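PDB 5A8U: polyhedrin from Orgyia pseudotsugata cypovirus 5, which forms the crystalline matrix of the viral occlusion bodies, or polyhedra, that protect the virus outside its host until insect larvae ingest them. Local coordinates for residues Ser28-Val32 and Val114-Val118; Ile157-Gln162 and Gly172-Tyr176; Gln162-Phe166 and Glu242-Gln246. One frame throughout, in Å; residues are numbered along the deposited sequence.

Contact 1: residues Ser28-Val32 and Val114-Val118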
loop_
_atom_site.group_PDB
_atom_site.type_symbol
_atom_site.label_atom_id
_atom_site.label_comp_id
_atom_site.label_asym_id
_atom_site.label_seq_id
_atom_site.Cartn_x
_atom_site.Cartn_y
_atom_site.Cartn_z
ATOM N N SER A 28 -18.302 12.863 3.276
ATOM C CA SER A 28 -17.333 13.924 3.001
ATOM C C SER A 28 -15.933 13.380 3.235
ATOM O O SER A 28 -15.761 12.240 3.676
ATOM C CB SER A 28 -17.566 15.117 3.929
ATOM O OG SER A 28 -17.314 14.761 5.280
ATOM N N GLY A 29 -14.930 14.193 2.944
ATOM C CA GLY A 29 -13.560 13.766 3.125
ATOM C C GLY A 29 -12.920 14.226 4.417
ATOM O O GLY A 29 -13.187 15.322 4.904
ATOM N N ILE A 30 -12.076 13.366 4.980
ATOM C CA ILE A 30 -11.156 13.752 6.040
ATOM C C ILE A 30 -9.771 13.682 5.408
ATOM O O ILE A 30 -9.520 12.822 4.561
ATOM C CB ILE A 30 -11.251 12.813 7.292
ATOM C CG1 ILE A 30 -11.135 11.336 6.908
ATOM C CG2 ILE A 30 -12.563 13.055 8.068
ATOM C CD1 ILE A 30 -10.924 10.396 8.129
ATOM N N ASN A 31 -8.898 14.615 5.779
ATOM C CA ASN A 31 -7.566 14.709 5.185
ATOM C C ASN A 31 -6.506 14.600 6.257
ATOM O O ASN A 31 -6.633 15.172 7.333
ATOM C CB ASN A 31 -7.382 16.031 4.444
ATOM C CG ASN A 31 -8.004 16.021 3.071
ATOM O OD1 ASN A 31 -7.334 15.778 2.073
ATOM N ND2 ASN A 31 -9.308 16.283 3.012
ATOM N N VAL A 32 -5.457 13.859 5.950
ATOM C CA VAL A 32 -4.283 13.802 6.797
ATOM C C VAL A 32 -3.116 14.160 5.901
ATOM O O VAL A 32 -2.956 13.585 4.826
ATOM C CB VAL A 32 -4.095 12.402 7.396
ATOM C CG1 VAL A 32 -2.830 12.356 8.235
ATOM C CG2 VAL A 32 -5.324 12.059 8.255
ATOM N N VAL A 114 -4.309 17.350 10.455
ATOM C CA VAL A 114 -5.501 16.528 10.292
ATOM C C VAL A 114 -6.691 17.464 10.128
ATOM O O VAL A 114 -6.866 18.360 10.937
ATOM C CB VAL A 114 -5.734 15.634 11.528
ATOM C CG1 VAL A 114 -6.982 14.767 11.334
ATOM C CG2 VAL A 114 -4.505 14.746 11.793
ATOM N N GLN A 115 -7.486 17.279 9.076
ATOM C CA GLN A 115 -8.593 18.198 8.791
ATOM C C GLN A 115 -9.903 17.471 8.438
ATOM O O GLN A 115 -9.892 16.469 7.728
ATOM C CB GLN A 115 -8.189 19.163 7.664
ATOM C CG GLN A 115 -9.342 20.011 7.111
ATOM C CD GLN A 115 -8.877 21.044 6.097
ATOM O OE1 GLN A 115 -7.684 21.353 6.008
ATOM N NE2 GLN A 115 -9.820 21.591 5.329
ATOM N N GLY A 116 -11.029 17.978 8.943
ATOM C CA GLY A 116 -12.323 17.387 8.634
ATOM C C GLY A 116 -13.113 17.250 9.913
ATOM O O GLY A 116 -12.695 17.779 10.935
ATOM N N SER A 117 -14.228 16.525 9.871
ATOM C CA SER A 117 -14.991 16.253 11.093
ATOM C C SER A 117 -14.443 14.967 11.696
ATOM O O SER A 117 -14.869 13.848 11.358
ATOM C CB SER A 117 -16.486 16.132 10.791
ATOM O OG SER A 117 -17.215 15.900 11.987
ATOM N N VAL A 118 -13.471 15.142 12.585
ATOM C CA VAL A 118 -12.612 14.061 13.053
ATOM C C VAL A 118 -12.852 13.793 14.534
ATOM O O VAL A 118 -13.116 14.710 15.299
ATOM C CB VAL A 118 -11.130 14.439 12.802
ATOM C CG1 VAL A 118 -10.138 13.507 13.573
ATOM C CG2 VAL A 118 -10.854 14.486 11.289
HETATM O O HOH W 1 -14.830 15.844 7.162
HETATM O O HOH W 2 -11.123 17.451 5.065
#
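N31 and Q115 form an antiparallel hydrogen-bonded pair, N31 N to Q115 O and Q115 N to N31 O both spanning 2.9 Å. Each bond is nearly straight and lies in its carbonyl plane. V32 and V114 follow as a non-hydrogen-bonded pair. Past Q115 the chain turns aside at G116, at backbone angles (134°/-169°) where a CB would jam against Q115 O and press on I30 CG2, so the position calls for glycine. There a water bridges the diverging strands, giving hydrogens to G29 O (2.8 Å) and S28 OG and accepting from S117 N; a second joins G29 O to N31 ND2 and only weakly to Q115 O.

I30 chi1 of 51° sets CG1 between N and the carbonyl carbon, leaving CG2 opposite that carbon; this methyl meets V118 CG2 at 3.9 Å, the side chains crossing at about a right angle. On the other face, N31 OD1 bonds to N47 and the Q115 amide to V244 N and E242 O, while V145 of the second subunit packs on both side chains. Strands 30-37 and 109-115 meet in an antiparallel sheet, whose V32 and V114 face packs on strand 189-195 of a second sheet, as in a beta sandwich.

Contact 2: residues Ile157-Gln162 and Gly172-Tyr176; sequences INSKMQ and GKSYY
The ammonium group of K173 is gripped by N158 OD1, 2.7 Å from NZ, and by a water that accepts from the same nitrogen. That water gives its own hydrogens to N158 O and M161 O, so the lysine is tied both to the 3-10 turn and to the residue after it. NZ approaches the amide oxygen tilted 24° from the carbonyl plane. N158 has CG anti to its backbone N (chi1 -175°), which carries the amide back to the lysine although its CB points away from the strand.

Just beyond the turn, Q162 pairs with S174 in antiparallel fashion: Q162 N donates to S174 O at 2.7 Å, almost straight, and S174 N returns a more bent bond to Q162 O. K173 CA also lies close to Q162 O, in a CA-H...O contact of 3.1 Å.

M161 packs across this junction. Its CB meets K173 CB at 3.8 Å and its CG meets Y175 CB at 4.0 Å, while the bend at chi3 (78°) brings CE to 3.5 Å from K173 O. K160 runs alongside Y175, pointing the same way, with its CB 3.9 Å from ring atom CE1.

Through M161 the turn leads into strand 162-166, outermost of its sheet within this chain and laid against strand 169-178. I157 and M161 reach F112 of strand 109-115, I157 and Y175 also touch L125 of strand 124-128, and W120 touches N158 and K173.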
loop_
_atom_site.group_PDB
_atom_site.type_symbol
_atom_site.label_atom_id
_atom_site.label_comp_id
_atom_site.label_asym_id
_atom_site.label_seq_id
_atom_site.Cartn_x
_atom_site.Cartn_y
_atom_site.Cartn_z
ATOM N N ILE A 157 -2.018 12.030 20.413
ATOM C CA ILE A 157 -1.374 13.335 20.358
ATOM C C ILE A 157 -2.325 14.515 20.417
ATOM O O ILE A 157 -1.868 15.658 20.419
ATOM C CB ILE A 157 -0.533 13.492 19.077
ATOM C CG1 ILE A 157 -1.370 13.163 17.842
ATOM C CG2 ILE A 157 0.743 12.652 19.171
ATOM C CD1 ILE A 157 -0.719 13.673 16.553
ATOM N N ASN A 158 -3.631 14.252 20.465
ATOM C CA ASN A 158 -4.625 15.312 20.363
ATOM C C ASN A 158 -4.302 16.542 21.206
ATOM O O ASN A 158 -4.357 17.673 20.721
ATOM C CB ASN A 158 -6.029 14.800 20.720
ATOM C CG ASN A 158 -7.089 15.857 20.509
ATOM O OD1 ASN A 158 -7.091 16.548 19.491
ATOM N ND2 ASN A 158 -7.987 15.996 21.470
ATOM N N SER A 159 -3.959 16.339 22.469
ATOM C CA SER A 159 -3.781 17.501 23.345
ATOM C C SER A 159 -2.598 18.388 22.940
ATOM O O SER A 159 -2.595 19.584 23.246
ATOM C CB SER A 159 -3.708 17.097 24.828
ATOM O OG SER A 159 -2.557 16.324 25.110
ATOM N N LYS A 160 -1.615 17.822 22.239
ATOM C CA LYS A 160 -0.472 18.608 21.747
ATOM C C LYS A 160 -0.738 19.264 20.383
ATOM O O LYS A 160 0.050 20.083 19.917
ATOM C CB LYS A 160 0.779 17.729 21.635
ATOM C CG LYS A 160 1.404 17.313 22.962
ATOM C CD LYS A 160 2.714 16.576 22.701
ATOM C CE LYS A 160 3.624 16.577 23.936
ATOM N NZ LYS A 160 5.046 16.233 23.607
ATOM N N MET A 161 -1.835 18.899 19.732
ATOM C CA MET A 161 -2.143 19.501 18.434
ATOM C C MET A 161 -2.751 20.895 18.605
ATOM O O MET A 161 -3.461 21.151 19.583
ATOM C CB MET A 161 -3.077 18.597 17.640
ATOM C CG MET A 161 -2.527 17.188 17.474
ATOM S SD MET A 161 -3.537 16.217 16.330
ATOM C CE MET A 161 -2.965 16.858 14.761
ATOM N N GLN A 162 -2.443 21.787 17.661
ATOM C CA GLN A 162 -2.913 23.155 17.697
ATOM C C GLN A 162 -4.112 23.302 16.782
ATOM O O GLN A 162 -4.089 22.848 15.645
ATOM C CB GLN A 162 -1.796 24.104 17.251
ATOM C CG GLN A 162 -0.537 24.009 18.090
ATOM C CD GLN A 162 0.518 24.981 17.621
ATOM O OE1 GLN A 162 0.220 26.140 17.370
ATOM N NE2 GLN A 162 1.748 24.516 17.487
ATOM N N GLY A 172 -9.219 22.057 11.350
ATOM C CA GLY A 172 -8.315 20.956 11.568
ATOM C C GLY A 172 -7.395 21.252 12.724
ATOM O O GLY A 172 -7.569 22.242 13.441
ATOM N N LYS A 173 -6.418 20.375 12.923
ATOM C CA LYS A 173 -5.415 20.572 13.955
ATOM C C LYS A 173 -4.058 20.203 13.398
ATOM O O LYS A 173 -3.946 19.361 12.500
ATOM C CB LYS A 173 -5.709 19.721 15.193
ATOM C CG LYS A 173 -7.068 19.980 15.828
ATOM C CD LYS A 173 -7.050 19.338 17.215
ATOM C CE LYS A 173 -8.342 19.421 17.964
ATOM N NZ LYS A 173 -8.023 19.031 19.390
ATOM N N SER A 174 -3.026 20.837 13.934
ATOM C CA SER A 174 -1.679 20.615 13.436
ATOM C C SER A 174 -0.730 20.321 14.578
ATOM O O SER A 174 -0.832 20.913 15.662
ATOM C CB SER A 174 -1.198 21.866 12.674
ATOM O OG SER A 174 0.173 21.763 12.353
ATOM N N TYR A 175 0.212 19.417 14.334
ATOM C CA TYR A 175 1.247 19.129 15.310
ATOM C C TYR A 175 2.612 19.324 14.649
ATOM O O TYR A 175 2.923 18.693 13.620
ATOM C CB TYR A 175 1.091 17.701 15.858
ATOM C CG TYR A 175 2.181 17.310 16.825
ATOM C CD1 TYR A 175 2.468 18.110 17.922
ATOM C CD2 TYR A 175 2.914 16.137 16.651
ATOM C CE1 TYR A 175 3.470 17.767 18.828
ATOM C CE2 TYR A 175 3.922 15.777 17.554
ATOM C CZ TYR A 175 4.200 16.610 18.635
ATOM O OH TYR A 175 5.192 16.278 19.536
ATOM N N TYR A 176 3.425 20.201 15.233
ATOM C CA TYR A 176 4.765 20.445 14.708
ATOM C C TYR A 176 5.788 19.778 15.607
ATOM O O TYR A 176 5.743 19.922 16.837
ATOM C CB TYR A 176 5.054 21.961 14.618
ATOM C CG TYR A 176 6.467 22.274 14.183
ATOM C CD1 TYR A 176 6.793 22.346 12.828
ATOM C CD2 TYR A 176 7.470 22.497 15.117
ATOM C CE1 TYR A 176 8.081 22.629 12.419
ATOM C CE2 TYR A 176 8.770 22.785 14.716
ATOM C CZ TYR A 176 9.064 22.853 13.366
ATOM O OH TYR A 176 10.348 23.128 12.964
HETATM O O HOH W 3 -5.786 20.439 21.004
#

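Contact 3: residues Gln162-Phe166 and Glu242-Gln246; sequences QPLYF and ELVYQ
Apolar packing joins L164 to V244, the residues whose CA atoms come nearest across the contact. Their side chains slide past each other in opposite directions, with L164 CB 3.9 Å from V244 CG2 and L164 CD1 4.0 Å from the same methyl. The valine's other branch, CG1, lies opposite the carbonyl carbon (chi1 -75°) and meets the edge of the F166 ring, 4.2 Å from CD2. L164 CD2 touches Q246 CB at 4.2 Å, the two side chains crossing at about a right angle.

One direct hydrogen bond crosses the contact, from Q246 NE2 to Q162 OE1 at 2.9 Å. The acceptor lies almost in the amide plane of Q246, but the donor stands 62° out of the carbonyl plane of Q162, well off its lone pairs. The two amide planes are 57° apart, and a water accepts from Q162 NE2 and donates to Q246 OE1, so both ends of each amide are engaged.

Charge enters beside F166. E242, which follows helix 230-241 in a Schellman motif, forms a salt bridge through OE1 with R146 of the second subunit, and that arginine also makes a cation-pi contact with F166.

A leucine-valine centre is thus bordered by a water-assisted amide pair at one end and by a charged, intersubunit site at the other. The off-plane amide bond is probably weaker than its length suggests, whereas the shared arginine couples this packing to the assembly.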
loop_
_atom_site.group_PDB
_atom_site.type_symbol
_atom_site.label_atom_id
_atom_site.label_comp_id
_atom_site.label_asym_id
_atom_site.label_seq_id
_atom_site.Cartn_x
_atom_site.Cartn_y
_atom_site.Cartn_z
ATOM N N GLN A 162 -2.443 21.787 17.661
ATOM C CA GLN A 162 -2.913 23.155 17.697
ATOM C C GLN A 162 -4.112 23.302 16.782
ATOM O O GLN A 162 -4.089 22.848 15.645
ATOM C CB GLN A 162 -1.796 24.104 17.251
ATOM C CG GLN A 162 -0.537 24.009 18.090
ATOM C CD GLN A 162 0.518 24.981 17.621
ATOM O OE1 GLN A 162 0.220 26.140 17.370
ATOM N NE2 GLN A 162 1.748 24.516 17.487
ATOM N N PRO A 163 -5.164 23.968 17.266
ATOM C CA PRO A 163 -6.360 24.127 16.435
ATOM C C PRO A 163 -6.116 25.112 15.297
ATOM O O PRO A 163 -5.513 26.169 15.491
ATOM C CB PRO A 163 -7.397 24.694 17.413
ATOM C CG PRO A 163 -6.815 24.524 18.778
ATOM C CD PRO A 163 -5.334 24.571 18.601
ATOM N N LEU A 164 -6.546 24.740 14.103
ATOM C CA LEU A 164 -6.429 25.608 12.941
ATOM C C LEU A 164 -7.840 25.952 12.470
ATOM O O LEU A 164 -8.626 25.070 12.110
ATOM C CB LEU A 164 -5.620 24.933 11.819
ATOM C CG LEU A 164 -4.238 24.368 12.185
ATOM C CD1 LEU A 164 -3.534 23.748 10.953
ATOM C CD2 LEU A 164 -3.352 25.415 12.827
ATOM N N TYR A 165 -8.150 27.241 12.472
ATOM C CA TYR A 165 -9.483 27.718 12.132
ATOM C C TYR A 165 -9.604 28.167 10.682
ATOM O O TYR A 165 -8.639 28.630 10.079
ATOM C CB TYR A 165 -9.890 28.865 13.068
ATOM C CG TYR A 165 -10.275 28.377 14.438
ATOM C CD1 TYR A 165 -9.320 28.155 15.410
ATOM C CD2 TYR A 165 -11.600 28.087 14.743
ATOM C CE1 TYR A 165 -9.669 27.680 16.665
ATOM C CE2 TYR A 165 -11.957 27.609 15.988
ATOM C CZ TYR A 165 -10.988 27.412 16.944
ATOM O OH TYR A 165 -11.341 26.944 18.192
ATOM N N PHE A 166 -10.801 28.023 10.129
ATOM C CA PHE A 166 -11.114 28.545 8.802
ATOM C C PHE A 166 -12.414 29.296 9.010
ATOM O O PHE A 166 -13.420 28.703 9.380
ATOM C CB PHE A 166 -11.267 27.401 7.786
ATOM C CG PHE A 166 -11.342 27.858 6.350
ATOM C CD1 PHE A 166 -12.512 28.406 5.841
ATOM C CD2 PHE A 166 -10.252 27.715 5.497
ATOM C CE1 PHE A 166 -12.588 28.823 4.515
ATOM C CE2 PHE A 166 -10.324 28.128 4.168
ATOM C CZ PHE A 166 -11.492 28.686 3.681
ATOM N N GLU A 242 -8.055 24.250 -0.164
ATOM C CA GLU A 242 -8.685 24.682 1.096
ATOM C C GLU A 242 -8.282 23.756 2.247
ATOM O O GLU A 242 -9.083 23.451 3.144
ATOM C CB GLU A 242 -10.215 24.849 0.964
ATOM C CG GLU A 242 -10.587 25.861 -0.119
ATOM C CD GLU A 242 -12.082 26.167 -0.230
ATOM O OE1 GLU A 242 -12.827 25.963 0.757
ATOM O OE2 GLU A 242 -12.504 26.616 -1.321
ATOM N N LEU A 243 -7.015 23.353 2.217
ATOM C CA LEU A 243 -6.391 22.608 3.300
ATOM C C LEU A 243 -5.689 23.590 4.230
ATOM O O LEU A 243 -4.813 24.334 3.796
ATOM C CB LEU A 243 -5.365 21.621 2.731
ATOM C CG LEU A 243 -5.936 20.405 1.996
ATOM C CD1 LEU A 243 -4.854 19.666 1.231
ATOM C CD2 LEU A 243 -6.593 19.480 3.004
ATOM N N VAL A 244 -6.060 23.606 5.506
ATOM C CA VAL A 244 -5.363 24.472 6.447
ATOM C C VAL A 244 -3.964 23.961 6.716
ATOM O O VAL A 244 -3.673 22.767 6.595
ATOM C CB VAL A 244 -6.118 24.676 7.781
ATOM C CG1 VAL A 244 -7.306 25.627 7.576
ATOM C CG2 VAL A 244 -6.541 23.335 8.376
ATOM N N TYR A 245 -3.092 24.882 7.084
ATOM C CA TYR A 245 -1.671 24.604 7.172
ATOM C C TYR A 245 -1.089 25.683 8.066
ATOM O O TYR A 245 -1.449 26.851 7.950
ATOM C CB TYR A 245 -1.072 24.717 5.763
ATOM C CG TYR A 245 0.418 24.536 5.670
ATOM C CD1 TYR A 245 1.288 25.597 5.892
ATOM C CD2 TYR A 245 0.966 23.299 5.333
ATOM C CE1 TYR A 245 2.658 25.433 5.803
ATOM C CE2 TYR A 245 2.345 23.129 5.235
ATOM C CZ TYR A 245 3.177 24.204 5.473
ATOM O OH TYR A 245 4.533 24.045 5.386
ATOM N N GLN A 246 -0.185 25.307 8.957
ATOM C CA GLN A 246 0.446 26.307 9.804
ATOM C C GLN A 246 1.846 26.619 9.276
ATOM O O GLN A 246 2.686 25.726 9.130
ATOM C CB GLN A 246 0.519 25.827 11.256
ATOM C CG GLN A 246 1.070 26.889 12.197
ATOM C CD GLN A 246 1.263 26.354 13.597
ATOM O OE1 GLN A 246 2.247 25.669 13.880
ATOM N NE2 GLN A 246 0.307 26.639 14.480
HETATM O O HOH W 4 3.439 26.308 16.260
#

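Strands 30-37, 109-115, 169-178 and 162-166, successive in one antiparallel sheet, link the contacts, whose centres lie 11 to 14 Å apart; in contact 3 the loop after helix 230-241 lies against strand 162-166. Contacts 1 and 2 are joined by V114 O and K173 N, 2.9 Å apart, and by V114 CG2 packing on M161 CE. Contact 2 passes into contact 3 through their common residue Q162 and the backbone pair G172 O to L164 N at 2.8 Å. Q115 links contacts 1 and 3: its OE1 is 2.8 Å from V244 N and its NE2 3.0 Å from E242 O. These two contacts also touch the second subunit, through its V145 and neighbouring residues.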